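Local coordinates for putative immunoglobulin-blocking virulence protein (Mycoplasma mycoides subsp. capri, PDB 7ADK) that probably binds host immunoglobulin and blocks its recognition of antigen, acting as a virulence factor that helps the mycoplasma evade the humoral immune response, at residues Q130-A135 / A141-P146; N173-V178 / G332-Y337; E434-L439 / L467-K472. All blocks are in the same frame, centred on the assembly; numbering follows the deposited sequence.

Contact 1. Residues Q130-A135 / A141-P146; sequences QTITIA and AEIEGP
Q130 and A141 join the two arms of a beta hairpin that supplies two strands of a three-stranded antiparallel sheet, 130-133 at its edge and 138-144 in the middle. A backbone bond runs from A141 N to Q130 O at 2.9 Å, nearly straight at the hydrogen (176°). Elsewhere the hairpin is held by a backbone bond between I132 and V139. The short axes of 130-133 and 141-144 make an angle of 97°, so the arms are strongly splayed.

Apolar contacts fill the angle between them. I132 divides its branches: CG1 lies 4.0 Å from A141 CB, while CG2 meets I143 CD1 tip to tip at 4.1 Å. Both isoleucines also touch I175 of strand 174-178, and I132 reaches Y337 as well. I132, A141 and I143 are buried, while Q130 lies at the exposed margin.

The third element is the side chain of Q130, which crosses that of I143 at about a right angle. Its CG sits between the backbone N and the carbonyl carbon (chi1 66°), and the extended chain beyond carries the amide across the isoleucine. Q130 CG comes to 3.6 Å from I143 CG1, and Q130 OE1 to 3.5 Å from I143 CB.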
loop_
_atom_site.group_PDB
_atom_site.type_symbol
_atom_site.label_atom_id
_atom_site.label_comp_id
_atom_site.label_asym_id
_atom_site.label_seq_id
_atom_site.Cartn_x
_atom_site.Cartn_y
_atom_site.Cartn_z
ATOM N N GLN A 130 -34.841 42.602 22.105
ATOM C CA GLN A 130 -36.126 42.068 21.642
ATOM C C GLN A 130 -36.581 40.826 22.433
ATOM O O GLN A 130 -35.974 40.420 23.416
ATOM C CB GLN A 130 -36.013 41.802 20.128
ATOM C CG GLN A 130 -35.028 40.688 19.756
ATOM C CD GLN A 130 -34.972 40.438 18.256
ATOM O OE1 GLN A 130 -34.048 40.819 17.576
ATOM N NE2 GLN A 130 -35.948 39.807 17.673
ATOM N N THR A 131 -37.634 40.160 21.971
ATOM C CA THR A 131 -38.028 38.812 22.396
ATOM C C THR A 131 -37.988 37.835 21.217
ATOM O O THR A 131 -38.210 38.213 20.066
ATOM C CB THR A 131 -39.376 38.821 23.132
ATOM O OG1 THR A 131 -39.752 37.518 23.500
ATOM C CG2 THR A 131 -40.528 39.377 22.308
ATOM N N ILE A 132 -37.620 36.583 21.500
ATOM C CA ILE A 132 -37.516 35.458 20.565
ATOM C C ILE A 132 -38.191 34.225 21.187
ATOM O O ILE A 132 -38.269 34.108 22.407
ATOM C CB ILE A 132 -36.040 35.192 20.150
ATOM C CG1 ILE A 132 -35.139 34.640 21.275
ATOM C CG2 ILE A 132 -35.401 36.436 19.521
ATOM C CD1 ILE A 132 -33.864 33.967 20.760
ATOM N N THR A 133 -38.642 33.267 20.382
ATOM C CA THR A 133 -39.139 31.965 20.869
ATOM C C THR A 133 -38.054 30.903 20.734
ATOM O O THR A 133 -37.393 30.851 19.700
ATOM C CB THR A 133 -40.438 31.541 20.160
ATOM O OG1 THR A 133 -40.848 30.280 20.627
ATOM C CG2 THR A 133 -40.353 31.434 18.641
ATOM N N ILE A 134 -37.832 30.071 21.761
ATOM C CA ILE A 134 -36.768 29.035 21.750
ATOM C C ILE A 134 -37.217 27.606 22.112
ATOM O O ILE A 134 -36.515 26.644 21.808
ATOM C CB ILE A 134 -35.505 29.476 22.541
ATOM C CG1 ILE A 134 -35.584 29.246 24.059
ATOM C CG2 ILE A 134 -35.093 30.916 22.218
ATOM C CD1 ILE A 134 -34.293 29.555 24.788
ATOM N N ALA A 135 -38.384 27.458 22.732
ATOM C CA ALA A 135 -38.991 26.182 23.113
ATOM C C ALA A 135 -40.531 26.270 23.096
ATOM O O ALA A 135 -41.209 25.860 24.033
ATOM C CB ALA A 135 -38.406 25.735 24.448
ATOM N N ALA A 141 -34.371 38.486 24.949
ATOM C CA ALA A 141 -32.990 38.193 24.568
ATOM C C ALA A 141 -32.255 39.383 23.925
ATOM O O ALA A 141 -32.826 40.179 23.176
ATOM C CB ALA A 141 -32.989 36.997 23.623
ATOM N N GLU A 142 -30.958 39.473 24.181
ATOM C CA GLU A 142 -30.052 40.391 23.502
ATOM C C GLU A 142 -29.612 39.771 22.165
ATOM O O GLU A 142 -29.046 38.684 22.147
ATOM C CB GLU A 142 -28.869 40.734 24.421
ATOM C CG GLU A 142 -29.268 41.716 25.540
ATOM C CD GLU A 142 -30.131 41.117 26.665
ATOM O OE1 GLU A 142 -29.749 40.098 27.273
ATOM O OE2 GLU A 142 -31.201 41.678 26.969
ATOM N N ILE A 143 -29.892 40.449 21.049
ATOM C CA ILE A 143 -29.674 39.967 19.673
ATOM C C ILE A 143 -28.843 40.981 18.883
ATOM O O ILE A 143 -29.100 42.183 18.969
ATOM C CB ILE A 143 -31.018 39.705 18.950
ATOM C CG1 ILE A 143 -31.956 38.721 19.677
ATOM C CG2 ILE A 143 -30.825 39.254 17.496
ATOM C CD1 ILE A 143 -31.444 37.295 19.823
ATOM N N GLU A 144 -27.911 40.503 18.060
ATOM C CA GLU A 144 -27.048 41.322 17.197
ATOM C C GLU A 144 -27.082 40.848 15.740
ATOM O O GLU A 144 -27.221 39.656 15.470
ATOM C CB GLU A 144 -25.606 41.286 17.721
ATOM C CG GLU A 144 -25.444 41.824 19.149
ATOM C CD GLU A 144 -25.852 43.294 19.333
ATOM O OE1 GLU A 144 -26.411 43.646 20.395
ATOM O OE2 GLU A 144 -25.567 44.136 18.454
ATOM N N GLY A 145 -26.944 41.768 14.786
ATOM C CA GLY A 145 -26.734 41.436 13.375
ATOM C C GLY A 145 -25.301 40.956 13.109
ATOM O O GLY A 145 -24.374 41.433 13.772
ATOM N N PRO A 146 -25.073 40.052 12.142
ATOM C CA PRO A 146 -23.742 39.533 11.858
ATOM C C PRO A 146 -22.864 40.592 11.164
ATOM O O PRO A 146 -23.294 41.168 10.159
ATOM C CB PRO A 146 -23.967 38.305 10.983
ATOM C CG PRO A 146 -25.273 38.603 10.259
ATOM C CD PRO A 146 -26.053 39.452 11.252
#

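Contact 2. Residues N173-V178 / G332-Y337; sequences NKILSV and GPPDEY
This is a CH-pi contact, I175 on the ring of Y337, near the surface of the fold, where a loop meets an edge strand of the three-stranded antiparallel sheet. I175 belongs to strand 174-178. Y337 ends a turn between strand 326-332 and helix 339-351, and 153 residues separate the two segments in the chain.

The turn itself is well defined: Y337 N donates to P334 O at 2.9 Å, and the backbone angles of D335 and E336 fit a type I beta turn. This geometry brings the aromatic side chain round to the strand.

The evidence for the CH-pi assignment is positional. I175 CD1 lies 4.1 Å from the ring centroid and 25° off the ring normal. It is therefore over the face, though displaced toward the CG end, with Y337 CG its nearest ring atom. I175 CG1 follows along the CD2 side, and the two side chains cross at about a right angle. With I175 CG1 anti to the carbonyl carbon (chi1 -62°), the branch ending in CD1 is the one laid on the ring.

P334 adds a looser apolar touch, its CD 4.4 Å from I175 CD1. I132 of strand 130-133 packs on both I175 and Y337, tying the loop to the hairpin. At the ring's edge, near its plane, N173 O approaches Y337 CD2 to 3.6 Å.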
loop_
_atom_site.group_PDB
_atom_site.type_symbol
_atom_site.label_atom_id
_atom_site.label_comp_id
_atom_site.label_asym_id
_atom_site.label_seq_id
_atom_site.Cartn_x
_atom_site.Cartn_y
_atom_site.Cartn_z
ATOM N N ASN A 173 -28.472 36.266 12.430
ATOM C CA ASN A 173 -28.209 37.003 13.666
ATOM C C ASN A 173 -27.619 36.134 14.790
ATOM O O ASN A 173 -27.738 34.907 14.784
ATOM C CB ASN A 173 -29.529 37.685 14.092
ATOM C CG ASN A 173 -30.187 38.484 12.980
ATOM O OD1 ASN A 173 -30.847 37.937 12.116
ATOM N ND2 ASN A 173 -30.031 39.774 12.937
ATOM N N LYS A 174 -27.016 36.785 15.792
ATOM C CA LYS A 174 -26.401 36.171 16.982
ATOM C C LYS A 174 -27.250 36.426 18.234
ATOM O O LYS A 174 -27.798 37.513 18.389
ATOM C CB LYS A 174 -24.984 36.758 17.126
ATOM C CG LYS A 174 -24.043 36.046 18.107
ATOM C CD LYS A 174 -23.528 34.697 17.579
ATOM C CE LYS A 174 -22.394 34.181 18.465
ATOM N NZ LYS A 174 -21.735 32.971 17.923
ATOM N N ILE A 175 -27.349 35.447 19.136
ATOM C CA ILE A 175 -27.916 35.615 20.486
ATOM C C ILE A 175 -26.773 35.842 21.486
ATOM O O ILE A 175 -25.983 34.932 21.726
ATOM C CB ILE A 175 -28.758 34.378 20.890
ATOM C CG1 ILE A 175 -29.978 34.122 19.976
ATOM C CG2 ILE A 175 -29.248 34.521 22.336
ATOM C CD1 ILE A 175 -30.422 32.656 19.950
ATOM N N LEU A 176 -26.683 37.026 22.093
ATOM C CA LEU A 176 -25.656 37.309 23.103
ATOM C C LEU A 176 -26.041 36.819 24.497
ATOM O O LEU A 176 -25.186 36.360 25.254
ATOM C CB LEU A 176 -25.349 38.809 23.174
ATOM C CG LEU A 176 -24.788 39.466 21.912
ATOM C CD1 LEU A 176 -24.252 40.835 22.323
ATOM C CD2 LEU A 176 -23.654 38.689 21.257
ATOM N N SER A 177 -27.313 36.944 24.870
ATOM C CA SER A 177 -27.856 36.481 26.150
ATOM C C SER A 177 -29.368 36.273 26.094
ATOM O O SER A 177 -30.072 36.948 25.352
ATOM C CB SER A 177 -27.543 37.484 27.254
ATOM O OG SER A 177 -26.192 37.443 27.621
ATOM N N VAL A 178 -29.878 35.366 26.924
ATOM C CA VAL A 178 -31.294 35.014 27.064
ATOM C C VAL A 178 -31.691 35.076 28.533
ATOM O O VAL A 178 -31.015 34.489 29.381
ATOM C CB VAL A 178 -31.534 33.607 26.491
ATOM C CG1 VAL A 178 -32.965 33.134 26.680
ATOM C CG2 VAL A 178 -31.237 33.579 24.999
ATOM N N GLY A 332 -28.327 22.951 21.116
ATOM C CA GLY A 332 -28.670 23.480 19.800
ATOM C C GLY A 332 -29.392 24.823 19.855
ATOM O O GLY A 332 -30.167 25.065 20.781
ATOM N N PRO A 333 -29.180 25.717 18.884
ATOM C CA PRO A 333 -29.962 26.936 18.746
ATOM C C PRO A 333 -31.346 26.644 18.129
ATOM O O PRO A 333 -31.558 25.583 17.527
ATOM C CB PRO A 333 -29.112 27.815 17.837
ATOM C CG PRO A 333 -28.431 26.816 16.918
ATOM C CD PRO A 333 -28.206 25.614 17.816
ATOM N N PRO A 334 -32.306 27.577 18.213
ATOM C CA PRO A 334 -33.468 27.561 17.332
ATOM C C PRO A 334 -33.021 27.693 15.869
ATOM O O PRO A 334 -32.009 28.331 15.589
ATOM C CB PRO A 334 -34.347 28.737 17.764
ATOM C CG PRO A 334 -33.727 29.234 19.067
ATOM C CD PRO A 334 -32.282 28.791 18.999
ATOM N N ASP A 335 -33.767 27.134 14.912
ATOM C CA ASP A 335 -33.335 27.019 13.503
ATOM C C ASP A 335 -33.095 28.355 12.778
ATOM O O ASP A 335 -32.225 28.438 11.916
ATOM C CB ASP A 335 -34.338 26.159 12.720
ATOM C CG ASP A 335 -34.301 24.684 13.126
ATOM O OD1 ASP A 335 -33.209 24.108 13.182
ATOM O OD2 ASP A 335 -35.361 24.078 13.344
ATOM N N GLU A 336 -33.785 29.428 13.151
ATOM C CA GLU A 336 -33.504 30.789 12.670
ATOM C C GLU A 336 -32.125 31.342 13.099
ATOM O O GLU A 336 -31.690 32.360 12.574
ATOM C CB GLU A 336 -34.617 31.748 13.122
ATOM C CG GLU A 336 -36.008 31.405 12.566
ATOM C CD GLU A 336 -36.897 30.603 13.530
ATOM O OE1 GLU A 336 -36.420 29.675 14.212
ATOM O OE2 GLU A 336 -38.109 30.873 13.581
ATOM N N TYR A 337 -31.435 30.675 14.025
ATOM C CA TYR A 337 -30.144 31.055 14.605
ATOM C C TYR A 337 -29.050 29.987 14.394
ATOM O O TYR A 337 -27.921 30.160 14.849
ATOM C CB TYR A 337 -30.343 31.404 16.089
ATOM C CG TYR A 337 -31.316 32.544 16.302
ATOM C CD1 TYR A 337 -32.683 32.284 16.486
ATOM C CD2 TYR A 337 -30.863 33.870 16.234
ATOM C CE1 TYR A 337 -33.604 33.343 16.550
ATOM C CE2 TYR A 337 -31.776 34.934 16.338
ATOM C CZ TYR A 337 -33.152 34.671 16.463
ATOM O OH TYR A 337 -34.046 35.693 16.465
#

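Contact 3. Residues E434-L439 / L467-K472; sequences ELIEKL and LGALPK
Helix segment 434-439 runs past the loop 467-472 with its backbone closest at I436 and L470, whose CA atoms are 6.3 Å apart, and next at E437 and A469, at 6.8 Å. The arrangement joins two successive crossovers of the mixed sheet. Helix 426-442 connects the parallel neighbours 415-422 and 448-454 in a beta-alpha-beta unit, and the loop leads from the short helix 464-467 into the next parallel strand, 473-481.

I436 carries the apolar part and divides it between two residues. Its CD1 meets L470 CD2 at 3.7 Å, the two side chains crossing obliquely. Its CG2, anti to the backbone N (chi1 -76° for CG1), faces A469 instead and lies 4.2 Å from A469 CB. The CA-CB bond of L470 leads away from the helix, but its CD2 branch turns back to rest between CD1 and CG2 of the isoleucine. L470 also packs on Y449 of strand 448-454, which extends the apolar layer from helix and loop down to the sheet. On the helix side L435 and L439 continue it, touching I396 and F398 of strand 396-403.

The polar part centres on A469 O. E437 bends at chi2 (-68°), bringing OE1 beside A469, 3.4 Å from A469 O. Both atoms are acceptors, so the approach is not a bond. The amide of Q440, one turn on from I436, supplies the donor: its NE2 is hydrogen-bonded to A469 O and also to I436 O.

The chemistry thus implies an association held chiefly by hydrocarbon packing, with one glutamine amide serving a carbonyl on each side and so clasping the loop to the helix.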
loop_
_atom_site.group_PDB
_atom_site.type_symbol
_atom_site.label_atom_id
_atom_site.label_comp_id
_atom_site.label_asym_id
_atom_site.label_seq_id
_atom_site.Cartn_x
_atom_site.Cartn_y
_atom_site.Cartn_z
ATOM N N GLU A 434 -11.904 17.837 -29.967
ATOM C CA GLU A 434 -12.556 18.026 -31.264
ATOM C C GLU A 434 -14.056 18.276 -31.092
ATOM O O GLU A 434 -14.605 19.205 -31.672
ATOM C CB GLU A 434 -12.326 16.807 -32.172
ATOM C CG GLU A 434 -10.865 16.365 -32.321
ATOM C CD GLU A 434 -9.900 17.433 -32.799
ATOM O OE1 GLU A 434 -10.297 18.370 -33.526
ATOM O OE2 GLU A 434 -8.716 17.321 -32.460
ATOM N N LEU A 435 -14.709 17.501 -30.229
ATOM C CA LEU A 435 -16.127 17.597 -29.924
ATOM C C LEU A 435 -16.461 18.894 -29.185
ATOM O O LEU A 435 -17.404 19.575 -29.565
ATOM C CB LEU A 435 -16.522 16.345 -29.129
ATOM C CG LEU A 435 -18.029 16.192 -28.907
ATOM C CD1 LEU A 435 -18.761 15.870 -30.197
ATOM C CD2 LEU A 435 -18.281 15.056 -27.941
ATOM N N ILE A 436 -15.671 19.263 -28.181
ATOM C CA ILE A 436 -15.831 20.517 -27.455
ATOM C C ILE A 436 -15.765 21.713 -28.412
ATOM O O ILE A 436 -16.510 22.669 -28.232
ATOM C CB ILE A 436 -14.793 20.576 -26.310
ATOM C CG1 ILE A 436 -15.233 19.662 -25.151
ATOM C CG2 ILE A 436 -14.576 21.999 -25.811
ATOM C CD1 ILE A 436 -14.137 19.305 -24.155
ATOM N N GLU A 437 -14.924 21.679 -29.448
ATOM C CA GLU A 437 -14.880 22.731 -30.469
ATOM C C GLU A 437 -15.984 22.632 -31.537
ATOM O O GLU A 437 -16.551 23.662 -31.901
ATOM C CB GLU A 437 -13.493 22.794 -31.119
ATOM C CG GLU A 437 -12.411 23.395 -30.205
ATOM C CD GLU A 437 -12.579 24.898 -29.903
ATOM O OE1 GLU A 437 -11.775 25.455 -29.123
ATOM O OE2 GLU A 437 -13.518 25.552 -30.416
ATOM N N LYS A 438 -16.361 21.437 -32.018
ATOM C CA LYS A 438 -17.468 21.296 -32.976
ATOM C C LYS A 438 -18.808 21.734 -32.379
ATOM O O LYS A 438 -19.544 22.443 -33.053
ATOM C CB LYS A 438 -17.502 19.900 -33.621
ATOM C CG LYS A 438 -16.595 19.866 -34.860
ATOM C CD LYS A 438 -16.674 18.598 -35.710
ATOM C CE LYS A 438 -15.727 17.496 -35.266
ATOM N NZ LYS A 438 -15.603 16.420 -36.257
ATOM N N LEU A 439 -19.085 21.444 -31.108
ATOM C CA LEU A 439 -20.269 21.978 -30.430
ATOM C C LEU A 439 -20.205 23.518 -30.309
ATOM O O LEU A 439 -21.224 24.180 -30.491
ATOM C CB LEU A 439 -20.466 21.287 -29.068
ATOM C CG LEU A 439 -21.225 19.945 -29.040
ATOM C CD1 LEU A 439 -22.688 20.108 -29.387
ATOM C CD2 LEU A 439 -20.672 18.891 -29.963
ATOM N N LEU A 467 -9.210 21.370 -21.296
ATOM C CA LEU A 467 -9.768 22.418 -20.443
ATOM C C LEU A 467 -9.591 23.808 -21.067
ATOM O O LEU A 467 -10.495 24.626 -20.974
ATOM C CB LEU A 467 -9.134 22.327 -19.044
ATOM C CG LEU A 467 -9.941 21.567 -17.974
ATOM C CD1 LEU A 467 -10.530 20.245 -18.448
ATOM C CD2 LEU A 467 -9.041 21.269 -16.786
ATOM N N GLY A 468 -8.489 24.058 -21.773
ATOM C CA GLY A 468 -8.270 25.282 -22.542
ATOM C C GLY A 468 -9.121 25.429 -23.808
ATOM O O GLY A 468 -9.213 26.532 -24.335
ATOM N N ALA A 469 -9.715 24.350 -24.321
ATOM C CA ALA A 469 -10.623 24.378 -25.471
ATOM C C ALA A 469 -12.081 24.684 -25.104
ATOM O O ALA A 469 -12.856 25.093 -25.966
ATOM C CB ALA A 469 -10.531 23.038 -26.188
ATOM N N LEU A 470 -12.476 24.478 -23.846
ATOM C CA LEU A 470 -13.801 24.814 -23.319
ATOM C C LEU A 470 -14.079 26.327 -23.435
ATOM O O LEU A 470 -13.132 27.111 -23.495
ATOM C CB LEU A 470 -13.912 24.341 -21.858
ATOM C CG LEU A 470 -13.957 22.822 -21.648
ATOM C CD1 LEU A 470 -13.844 22.505 -20.168
ATOM C CD2 LEU A 470 -15.276 22.249 -22.134
ATOM N N PRO A 471 -15.349 26.768 -23.475
ATOM C CA PRO A 471 -15.698 28.186 -23.586
ATOM C C PRO A 471 -15.050 29.087 -22.523
ATOM O O PRO A 471 -14.776 28.658 -21.409
ATOM C CB PRO A 471 -17.217 28.244 -23.483
ATOM C CG PRO A 471 -17.682 26.865 -23.921
ATOM C CD PRO A 471 -16.547 25.948 -23.490
ATOM N N LYS A 472 -14.855 30.372 -22.836
ATOM C CA LYS A 472 -14.348 31.387 -21.888
ATOM C C LYS A 472 -15.326 31.698 -20.742
ATOM O O LYS A 472 -14.956 32.290 -19.732
ATOM C CB LYS A 472 -13.953 32.641 -22.687
ATOM C CG LYS A 472 -13.066 33.590 -21.872
ATOM C CD LYS A 472 -12.420 34.739 -22.651
ATOM C CE LYS A 472 -13.436 35.731 -23.215
ATOM N NZ LYS A 472 -12.889 37.066 -23.388
#

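Contacts 1 and 2 form one continuous structure, their centres only 6 Å apart. Strands 138-144 and 174-178 are neighbours in the same antiparallel sheet, and the backbone joins them through probable hydrogen bonds from L176 N to E142 O and from K174 N to E144 O, each 2.9 Å. Loop 332-337 packs against both outer strands, Y337 touching I132 of 130-133 and I175 of 174-178. Contact 3 is independent: its centre lies about 52 Å from that of contact 1 and 49 Å from that of contact 2, with nearest atoms about 32 and 35 Å away. It belongs to the separate mixed sheet. The second protein chain of the assembly touches none of the six segments.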